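Local coordinates for protein glutamate--tRNA ligase (Methanothermobacter thermautotrophicus, PDB 3AII) that is a non-discriminating glutamyl-tRNA synthetase that probably activates glutamate with ATP and transfers it to the acceptor end of tRNA(Glu) and also of tRNA(Gln), at residues A[180-183]-A[187-190]; A[196-201]-A[234-239]; A[209-214]-A[248-253]. All coordinates share one frame; numbering follows the deposited sequence.

Contact 1: residues A[180-183]-A[187-190]; sequences EKLI and GAYV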
loop_
_atom_site.group_PDB
_atom_site.type_symbol
_atom_site.label_atom_id
_atom_site.label_comp_id
_atom_site.label_asym_id
_atom_site.label_seq_id
_atom_site.Cartn_x
_atom_site.Cartn_y
_atom_site.Cartn_z
ATOM N N GLU A 180 19.290 -18.431 25.597
ATOM C CA GLU A 180 20.002 -19.045 26.731
ATOM C C GLU A 180 19.092 -19.144 27.960
ATOM O O GLU A 180 19.076 -20.157 28.652
ATOM C CB GLU A 180 21.290 -18.281 27.057
ATOM C CG GLU A 180 22.325 -18.331 25.929
ATOM C CD GLU A 180 23.766 -18.253 26.418
ATOM O OE1 GLU A 180 23.995 -17.831 27.576
ATOM O OE2 GLU A 180 24.672 -18.619 25.636
ATOM N N LYS A 181 18.307 -18.100 28.213
ATOM C CA LYS A 181 17.399 -18.126 29.357
ATOM C C LYS A 181 16.310 -19.173 29.172
ATOM O O LYS A 181 15.945 -19.879 30.122
ATOM C CB LYS A 181 16.776 -16.742 29.595
ATOM C CG LYS A 181 17.744 -15.764 30.270
ATOM C CD LYS A 181 17.111 -14.394 30.478
ATOM C CE LYS A 181 18.116 -13.415 31.090
ATOM N NZ LYS A 181 17.538 -12.055 31.243
ATOM N N LEU A 182 15.797 -19.283 27.951
ATOM C CA LEU A 182 14.745 -20.238 27.660
ATOM C C LEU A 182 15.264 -21.665 27.849
ATOM O O LEU A 182 14.570 -22.523 28.381
ATOM C CB LEU A 182 14.233 -20.045 26.230
ATOM C CG LEU A 182 13.111 -20.956 25.728
ATOM C CD1 LEU A 182 11.866 -20.810 26.588
ATOM C CD2 LEU A 182 12.798 -20.667 24.254
ATOM N N ILE A 183 16.476 -21.917 27.369
ATOM C CA ILE A 183 17.146 -23.197 27.590
ATOM C C ILE A 183 17.380 -23.488 29.080
ATOM O O ILE A 183 17.162 -24.614 29.536
ATOM C CB ILE A 183 18.482 -23.247 26.811
ATOM C CG1 ILE A 183 18.223 -23.272 25.301
ATOM C CG2 ILE A 183 19.310 -24.463 27.222
ATOM C CD1 ILE A 183 19.515 -23.171 24.468
ATOM N N GLY A 187 12.853 -24.793 28.453
ATOM C CA GLY A 187 11.805 -24.561 27.486
ATOM C C GLY A 187 12.241 -24.665 26.042
ATOM O O GLY A 187 11.449 -24.438 25.135
ATOM N N ALA A 188 13.501 -25.023 25.833
ATOM C CA ALA A 188 14.014 -25.178 24.485
ATOM C C ALA A 188 15.208 -26.104 24.481
ATOM O O ALA A 188 15.787 -26.392 25.529
ATOM C CB ALA A 188 14.389 -23.824 23.890
ATOM N N TYR A 189 15.561 -26.582 23.294
ATOM C CA TYR A 189 16.701 -27.473 23.149
ATOM C C TYR A 189 17.329 -27.309 21.783
ATOM O O TYR A 189 16.680 -26.806 20.858
ATOM C CB TYR A 189 16.287 -28.932 23.392
ATOM C CG TYR A 189 15.211 -29.496 22.487
ATOM C CD1 TYR A 189 13.865 -29.207 22.694
ATOM C CD2 TYR A 189 15.538 -30.345 21.438
ATOM C CE1 TYR A 189 12.894 -29.741 21.883
ATOM C CE2 TYR A 189 14.569 -30.891 20.630
ATOM C CZ TYR A 189 13.256 -30.594 20.847
ATOM O OH TYR A 189 12.296 -31.140 20.019
ATOM N N VAL A 190 18.598 -27.705 21.660
ATOM C CA VAL A 190 19.252 -27.679 20.354
ATOM C C VAL A 190 19.152 -29.035 19.684
ATOM O O VAL A 190 19.691 -30.028 20.183
ATOM C CB VAL A 190 20.710 -27.267 20.443
ATOM C CG1 VAL A 190 21.315 -27.230 19.032
ATOM C CG2 VAL A 190 20.830 -25.899 21.125
#

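Contact 2: residues A[196-201]-A[234-239]; sequences EEFREL and VVRVKT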
loop_
_atom_site.group_PDB
_atom_site.type_symbol
_atom_site.label_atom_id
_atom_site.label_comp_id
_atom_site.label_asym_id
_atom_site.label_seq_id
_atom_site.Cartn_x
_atom_site.Cartn_y
_atom_site.Cartn_z
ATOM N N GLU A 196 13.991 -34.595 8.351
ATOM C CA GLU A 196 12.959 -35.579 7.995
ATOM C C GLU A 196 12.805 -36.668 9.053
ATOM O O GLU A 196 11.700 -37.171 9.290
ATOM C CB GLU A 196 13.236 -36.208 6.625
ATOM C CG GLU A 196 13.062 -35.248 5.466
ATOM C CD GLU A 196 11.672 -34.648 5.411
ATOM O OE1 GLU A 196 11.558 -33.477 5.005
ATOM O OE2 GLU A 196 10.697 -35.335 5.787
ATOM N N GLU A 197 13.912 -37.036 9.687
ATOM C CA GLU A 197 13.863 -38.021 10.758
ATOM C C GLU A 197 13.174 -37.425 11.985
ATOM O O GLU A 197 12.385 -38.098 12.652
ATOM C CB GLU A 197 15.264 -38.522 11.110
ATOM C CG GLU A 197 15.290 -39.986 11.540
ATOM C CD GLU A 197 15.968 -40.198 12.880
ATOM O OE1 GLU A 197 17.157 -39.833 13.013
ATOM O OE2 GLU A 197 15.314 -40.737 13.800
ATOM N N PHE A 198 13.461 -36.157 12.269
ATOM C CA PHE A 198 12.773 -35.464 13.351
ATOM C C PHE A 198 11.277 -35.378 13.083
ATOM O O PHE A 198 10.457 -35.574 13.981
ATOM C CB PHE A 198 13.329 -34.046 13.567
ATOM C CG PHE A 198 12.680 -33.333 14.716
ATOM C CD1 PHE A 198 11.571 -32.528 14.513
ATOM C CD2 PHE A 198 13.149 -33.511 16.005
ATOM C CE1 PHE A 198 10.950 -31.900 15.574
ATOM C CE2 PHE A 198 12.529 -32.883 17.073
ATOM C CZ PHE A 198 11.435 -32.074 16.854
ATOM N N ARG A 199 10.919 -35.067 11.841
ATOM C CA ARG A 199 9.517 -34.902 11.482
ATOM C C ARG A 199 8.744 -36.201 11.694
ATOM O O ARG A 199 7.608 -36.190 12.174
ATOM C CB ARG A 199 9.394 -34.438 10.027
ATOM C CG ARG A 199 7.965 -34.208 9.561
ATOM C CD ARG A 199 7.934 -33.773 8.107
ATOM N NE ARG A 199 6.568 -33.640 7.610
ATOM C CZ ARG A 199 6.255 -33.159 6.413
ATOM N NH1 ARG A 199 7.214 -32.758 5.590
ATOM N NH2 ARG A 199 4.985 -33.074 6.039
ATOM N N GLU A 200 9.367 -37.320 11.340
ATOM C CA GLU A 200 8.727 -38.622 11.490
ATOM C C GLU A 200 8.414 -38.908 12.963
ATOM O O GLU A 200 7.341 -39.418 13.295
ATOM C CB GLU A 200 9.618 -39.718 10.904
ATOM C CG GLU A 200 8.914 -41.043 10.677
ATOM C CD GLU A 200 9.835 -42.092 10.087
ATOM O OE1 GLU A 200 11.012 -42.151 10.503
ATOM O OE2 GLU A 200 9.383 -42.858 9.210
ATOM N N LEU A 201 9.351 -38.567 13.842
ATOM C CA LEU A 201 9.154 -38.747 15.279
ATOM C C LEU A 201 8.066 -37.808 15.772
ATOM O O LEU A 201 7.135 -38.223 16.467
ATOM C CB LEU A 201 10.455 -38.483 16.038
ATOM C CG LEU A 201 11.572 -39.513 15.888
ATOM C CD1 LEU A 201 12.847 -39.023 16.562
ATOM C CD2 LEU A 201 11.137 -40.865 16.459
ATOM N N VAL A 234 19.064 -26.607 14.719
ATOM C CA VAL A 234 18.091 -25.571 15.059
ATOM C C VAL A 234 17.846 -25.580 16.565
ATOM O O VAL A 234 18.121 -26.574 17.250
ATOM C CB VAL A 234 16.757 -25.778 14.315
ATOM C CG1 VAL A 234 16.952 -25.520 12.822
ATOM C CG2 VAL A 234 16.218 -27.184 14.569
ATOM N N VAL A 235 17.369 -24.459 17.093
ATOM C CA VAL A 235 16.774 -24.458 18.421
ATOM C C VAL A 235 15.271 -24.659 18.278
ATOM O O VAL A 235 14.625 -24.001 17.449
ATOM C CB VAL A 235 17.049 -23.127 19.176
ATOM C CG1 VAL A 235 16.417 -23.152 20.570
ATOM C CG2 VAL A 235 18.540 -22.877 19.308
ATOM N N ARG A 236 14.727 -25.583 19.068
ATOM C CA ARG A 236 13.291 -25.860 19.085
ATOM C C ARG A 236 12.697 -25.523 20.439
ATOM O O ARG A 236 13.295 -25.800 21.469
ATOM C CB ARG A 236 13.039 -27.339 18.773
ATOM C CG ARG A 236 13.402 -27.704 17.348
ATOM C CD ARG A 236 13.126 -29.179 17.059
ATOM N NE ARG A 236 13.389 -29.467 15.646
ATOM C CZ ARG A 236 12.560 -29.156 14.655
ATOM N NH1 ARG A 236 11.402 -28.562 14.903
ATOM N NH2 ARG A 236 12.884 -29.450 13.404
ATOM N N VAL A 237 11.527 -24.894 20.424
ATOM C CA VAL A 237 10.828 -24.585 21.658
ATOM C C VAL A 237 10.097 -25.849 22.092
ATOM O O VAL A 237 9.443 -26.487 21.279
ATOM C CB VAL A 237 9.815 -23.468 21.429
ATOM C CG1 VAL A 237 9.038 -23.172 22.706
ATOM C CG2 VAL A 237 10.530 -22.209 20.920
ATOM N N LYS A 238 10.195 -26.216 23.364
ATOM C CA LYS A 238 9.451 -27.381 23.824
ATOM C C LYS A 238 7.989 -26.997 23.971
ATOM O O LYS A 238 7.659 -26.102 24.743
ATOM C CB LYS A 238 10.010 -27.895 25.156
ATOM C CG LYS A 238 11.442 -28.415 25.067
ATOM C CD LYS A 238 11.921 -29.034 26.386
ATOM C CE LYS A 238 13.372 -29.482 26.260
ATOM N NZ LYS A 238 13.889 -30.227 27.465
ATOM N N THR A 239 7.115 -27.653 23.211
ATOM C CA THR A 239 5.684 -27.426 23.351
ATOM C C THR A 239 5.008 -28.730 23.753
ATOM O O THR A 239 5.295 -29.262 24.815
ATOM C CB THR A 239 5.065 -26.825 22.082
ATOM O OG1 THR A 239 5.156 -27.760 21.001
ATOM C CG2 THR A 239 5.816 -25.544 21.706
#

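Contact 3: residues A[209-214]-A[248-253]; sequences HCRSLG and IRDWVS. With ZN (zinc ion), chain D.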
loop_
_atom_site.group_PDB
_atom_site.type_symbol
_atom_site.label_atom_id
_atom_site.label_comp_id
_atom_site.label_asym_id
_atom_site.label_seq_id
_atom_site.Cartn_x
_atom_site.Cartn_y
_atom_site.Cartn_z
ATOM N N HIS A 209 16.227 -37.618 20.804
ATOM C CA HIS A 209 17.188 -37.652 21.897
ATOM C C HIS A 209 17.526 -36.256 22.425
ATOM O O HIS A 209 17.765 -36.077 23.617
ATOM C CB HIS A 209 18.462 -38.376 21.449
ATOM C CG HIS A 209 19.606 -38.230 22.400
ATOM N ND1 HIS A 209 19.638 -38.860 23.626
ATOM C CD2 HIS A 209 20.760 -37.531 22.304
ATOM C CE1 HIS A 209 20.763 -38.551 24.247
ATOM N NE2 HIS A 209 21.461 -37.745 23.468
ATOM N N CYS A 210 17.538 -35.269 21.531
ATOM C CA CYS A 210 17.967 -33.920 21.884
ATOM C C CYS A 210 17.058 -33.335 22.966
ATOM O O CYS A 210 17.487 -32.519 23.788
ATOM C CB CYS A 210 17.925 -33.012 20.649
ATOM S SG CYS A 210 18.703 -33.707 19.155
ATOM N N ARG A 211 15.798 -33.748 22.938
ATOM C CA ARG A 211 14.787 -33.193 23.830
ATOM C C ARG A 211 15.047 -33.555 25.288
ATOM O O ARG A 211 14.477 -32.941 26.189
ATOM C CB ARG A 211 13.396 -33.672 23.421
ATOM C CG ARG A 211 12.273 -32.732 23.830
ATOM C CD ARG A 211 10.918 -33.354 23.546
ATOM N NE ARG A 211 9.861 -32.357 23.377
ATOM C CZ ARG A 211 9.023 -31.968 24.335
ATOM N NH1 ARG A 211 9.110 -32.485 25.556
ATOM N NH2 ARG A 211 8.091 -31.062 24.067
ATOM N N SER A 212 15.909 -34.544 25.517
ATOM C CA SER A 212 16.198 -35.000 26.875
ATOM C C SER A 212 17.472 -34.394 27.460
ATOM O O SER A 212 17.797 -34.637 28.627
ATOM C CB SER A 212 16.294 -36.533 26.920
ATOM O OG SER A 212 17.455 -36.990 26.242
ATOM N N LEU A 213 18.203 -33.624 26.660
ATOM C CA LEU A 213 19.455 -33.031 27.131
ATOM C C LEU A 213 19.212 -32.040 28.260
ATOM O O LEU A 213 18.153 -31.402 28.330
ATOM C CB LEU A 213 20.198 -32.324 25.989
ATOM C CG LEU A 213 20.568 -33.196 24.790
ATOM C CD1 LEU A 213 21.234 -32.351 23.716
ATOM C CD2 LEU A 213 21.479 -34.326 25.226
ATOM N N GLY A 214 20.203 -31.902 29.131
ATOM C CA GLY A 214 20.149 -30.933 30.206
ATOM C C GLY A 214 20.629 -29.552 29.796
ATOM O O GLY A 214 21.048 -29.325 28.659
ATOM N N ILE A 248 2.621 -26.827 15.449
ATOM C CA ILE A 248 2.901 -26.226 16.749
ATOM C C ILE A 248 3.848 -27.102 17.585
ATOM O O ILE A 248 4.433 -26.649 18.580
ATOM C CB ILE A 248 1.582 -25.922 17.494
ATOM C CG1 ILE A 248 0.742 -24.939 16.671
ATOM C CG2 ILE A 248 1.855 -25.366 18.883
ATOM C CD1 ILE A 248 -0.601 -24.637 17.280
ATOM N N ARG A 249 4.015 -28.352 17.162
ATOM C CA ARG A 249 4.871 -29.304 17.865
ATOM C C ARG A 249 6.359 -28.938 17.796
ATOM O O ARG A 249 6.960 -28.945 16.724
ATOM C CB ARG A 249 4.656 -30.716 17.315
ATOM C CG ARG A 249 3.264 -31.272 17.587
ATOM C CD ARG A 249 3.100 -32.655 16.973
ATOM N NE ARG A 249 1.715 -33.107 17.055
ATOM C CZ ARG A 249 1.307 -34.331 16.735
ATOM N NH1 ARG A 249 2.183 -35.233 16.309
ATOM N NH2 ARG A 249 0.024 -34.651 16.845
ATOM N N ASP A 250 6.934 -28.612 18.950
ATOM C CA ASP A 250 8.343 -28.207 19.066
ATOM C C ASP A 250 8.868 -27.359 17.900
ATOM O O ASP A 250 9.819 -27.735 17.211
ATOM C CB ASP A 250 9.250 -29.421 19.289
ATOM C CG ASP A 250 9.075 -30.038 20.677
ATOM O OD1 ASP A 250 8.075 -29.715 21.355
ATOM O OD2 ASP A 250 9.944 -30.826 21.086
ATOM N N TRP A 251 8.264 -26.192 17.716
ATOM C CA TRP A 251 8.590 -25.336 16.589
ATOM C C TRP A 251 9.967 -24.679 16.726
ATOM O O TRP A 251 10.496 -24.523 17.833
ATOM C CB TRP A 251 7.480 -24.294 16.385
ATOM C CG TRP A 251 7.186 -23.414 17.575
ATOM C CD1 TRP A 251 6.274 -23.644 18.573
ATOM C CD2 TRP A 251 7.767 -22.130 17.853
ATOM N NE1 TRP A 251 6.285 -22.597 19.473
ATOM C CE2 TRP A 251 7.182 -21.652 19.046
ATOM C CE3 TRP A 251 8.724 -21.342 17.204
ATOM C CZ2 TRP A 251 7.527 -20.414 19.608
ATOM C CZ3 TRP A 251 9.071 -20.114 17.765
ATOM C CH2 TRP A 251 8.477 -19.665 18.958
ATOM N N VAL A 252 10.537 -24.299 15.586
ATOM C CA VAL A 252 11.898 -23.769 15.519
ATOM C C VAL A 252 11.986 -22.281 15.866
ATOM O O VAL A 252 11.305 -21.445 15.262
ATOM C CB VAL A 252 12.487 -23.980 14.112
ATOM C CG1 VAL A 252 13.839 -23.309 13.985
ATOM C CG2 VAL A 252 12.605 -25.461 13.814
ATOM N N SER A 253 12.837 -21.959 16.838
ATOM C CA SER A 253 13.038 -20.574 17.262
ATOM C C SER A 253 14.304 -19.936 16.711
ATOM O O SER A 253 14.376 -18.711 16.605
ATOM C CB SER A 253 13.041 -20.464 18.789
ATOM O OG SER A 253 14.102 -21.220 19.365
HETATM ZN ZN ZN D . 16.762 -33.868 17.803
#

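Contact 1: residues A[180-183]-A[187-190]
Leu182 and Ile183, near the C-terminal end of helix 172-184, pack against Gly187 and Ala188 in a tight helix-to-strand reversal. The chain turns there into strand 188-191, an outer strand of a four-stranded antiparallel sheet within the class I synthetase catalytic region. A single backbone hydrogen bond ties the turn. Gly187 N donates to Leu182 O at 2.8 Å, with an N-H...O angle of 161°. The bond runs from residue i+5 back to residue i and closes the C-terminal end of the helix.

Apolar groups fill the angle between helix and strand. The CB of Ala188 points at the helix and touches both Leu182 and Ile183. Leu182 starts off to the side of the strand. Its chi1 of -180° sets CG anti to the backbone N, and the branched end then comes closer. CD1 lies against the backbone of Gly187, 3.9 Å from its CA. CD2 reaches Ala188 CB at 3.6 Å. Ile183 uses CG1, which passes alongside Ala188, 4.0 Å from its O.

All four touching residues are buried. Leu306, His309 and Leu310 of helix 299-310 cover Leu182. Asn218 of helix 215-224 touches Ile183. The methyl of Ala188 lies between Leu182 and Ile183 on the helix side and Val235 of the neighbouring strand on the sheet side. Ile183 CG1 and Ala188 CB are 4.1 Å apart, a looser approach than the 3.6 Å between Leu182 CG and the same CB.

Contact 2: residues A[196-201]-A[234-239]
Phe198 of helix 195-203 meets Arg236 of strand 234-237, and this one pair carries the contact. The helix is regular on the way to it. Glu196 O accepts from Glu200 N at 3.1 Å, and Glu197 O accepts from Leu201 N at 3.3 Å. These routine bonds hold the turns from which Phe198 projects.

At Phe198 the side chain points toward the strand. Its CG stands anti to the backbone N (chi1 -177°), and the ring reaches out from the helix. Arg236 comes from the other direction with an extended chain from CG to NE. The two side chains run alongside each other in opposite directions. The guanidinium then lies flat on one ring face. The planes are 11° apart and the centres 3.8 Å apart. The overlap is offset: CE1 of Phe198 sits over the middle of the guanidinium, 3.3 Å from Arg236 CZ, while NE of Arg236 lies over the ring toward its rim. The aliphatic part joins in as well, with Arg236 CD 3.4 Å from Phe198 CZ. The geometry is that of a cation-pi stack, with CZ 30° off the ring normal.

Arg236 NH1 is also hydrogen-bonded to Asp250 O, which helps hold the guanidinium over the ring. Tyr189 touches both members of the pair.

The Phe198 side chain also touches Cys191 and Cys208, two of the four zinc ligands, and its nearest atom is about 4 Å from the zinc ion. The arrangement is therefore a cation-pi stack beside a four-cysteine zinc site, probably structural, joining a short helix to the antiparallel sheet.

Contact 3: residues A[209-214]-A[248-253]
The guanidinium of Arg211 and the carboxylate of Asp250 meet edge to edge, with CG of Asp250 in the guanidinium plane. The two planes are 11° apart, so the groups are nearly coplanar even though their side chains cross at about a right angle.

Arg211 grips Asp250 side-on. NE donates to OD2 at 2.8 Å, with an N-H...O angle of 162°. NH2 donates to OD1 at 3.0 Å and is straighter, at 172°. Each oxygen uses its syn lone pair. The result is a bidentate salt bridge. Arg211 lies in a short 3-10 segment, residues 210-212. Its CG is anti to the backbone N, and an extended chain carries NE across to the loop before strand 252-256.

The 3-10 turn is itself pinned. His209 O accepts from Ser212 N at 3.1 Å and from Ser212 OG at 2.8 Å, the latter in the carbonyl plane. Just before Arg211, Cys210 SG binds the zinc ion at 2.4 Å. Cys191, Cys193 and Cys208 complete the site. The salt bridge therefore ties the zinc-bearing loop to the loop that leads into strand 252-256, an inner strand of the sheet.

Asp250 is buried and has more partners. The hydroxyl of Tyr189 is hydrogen-bonded to OD2, and Thr239 OG1 is hydrogen-bonded to Asp250 N. Arg211 O accepts from Lys238 NZ. With both carboxylate oxygens held by the arginine and OD2 shared with a tyrosine, Asp250 probably stays ionised despite its burial, and the paired bonds restrict rotation of both flat groups.

Overall arrangement
The three contacts cluster in one compact part of the catalytic region, on the same side of the chain's centre. Centres of contacts 1 and 2 are about 14 Å apart, of 1 and 3 about 9 Å, and of 2 and 3 about 6 Å. All reach one antiparallel sheet, in which strands 188-191, 234-237 and 252-256 are successive neighbours. Backbone bonds Tyr189–Arg236 and Val235–Ser253 join these strands. Contact 1 closes before the others open, whereas contacts 2 and 3 interleave along the chain. Tyr189 of contact 1 reaches both other contacts. The three contacts probably belong to the connective (acceptor-binding) insertion in the Rossmann fold, as in class I GluRS and GlnRS enzymes.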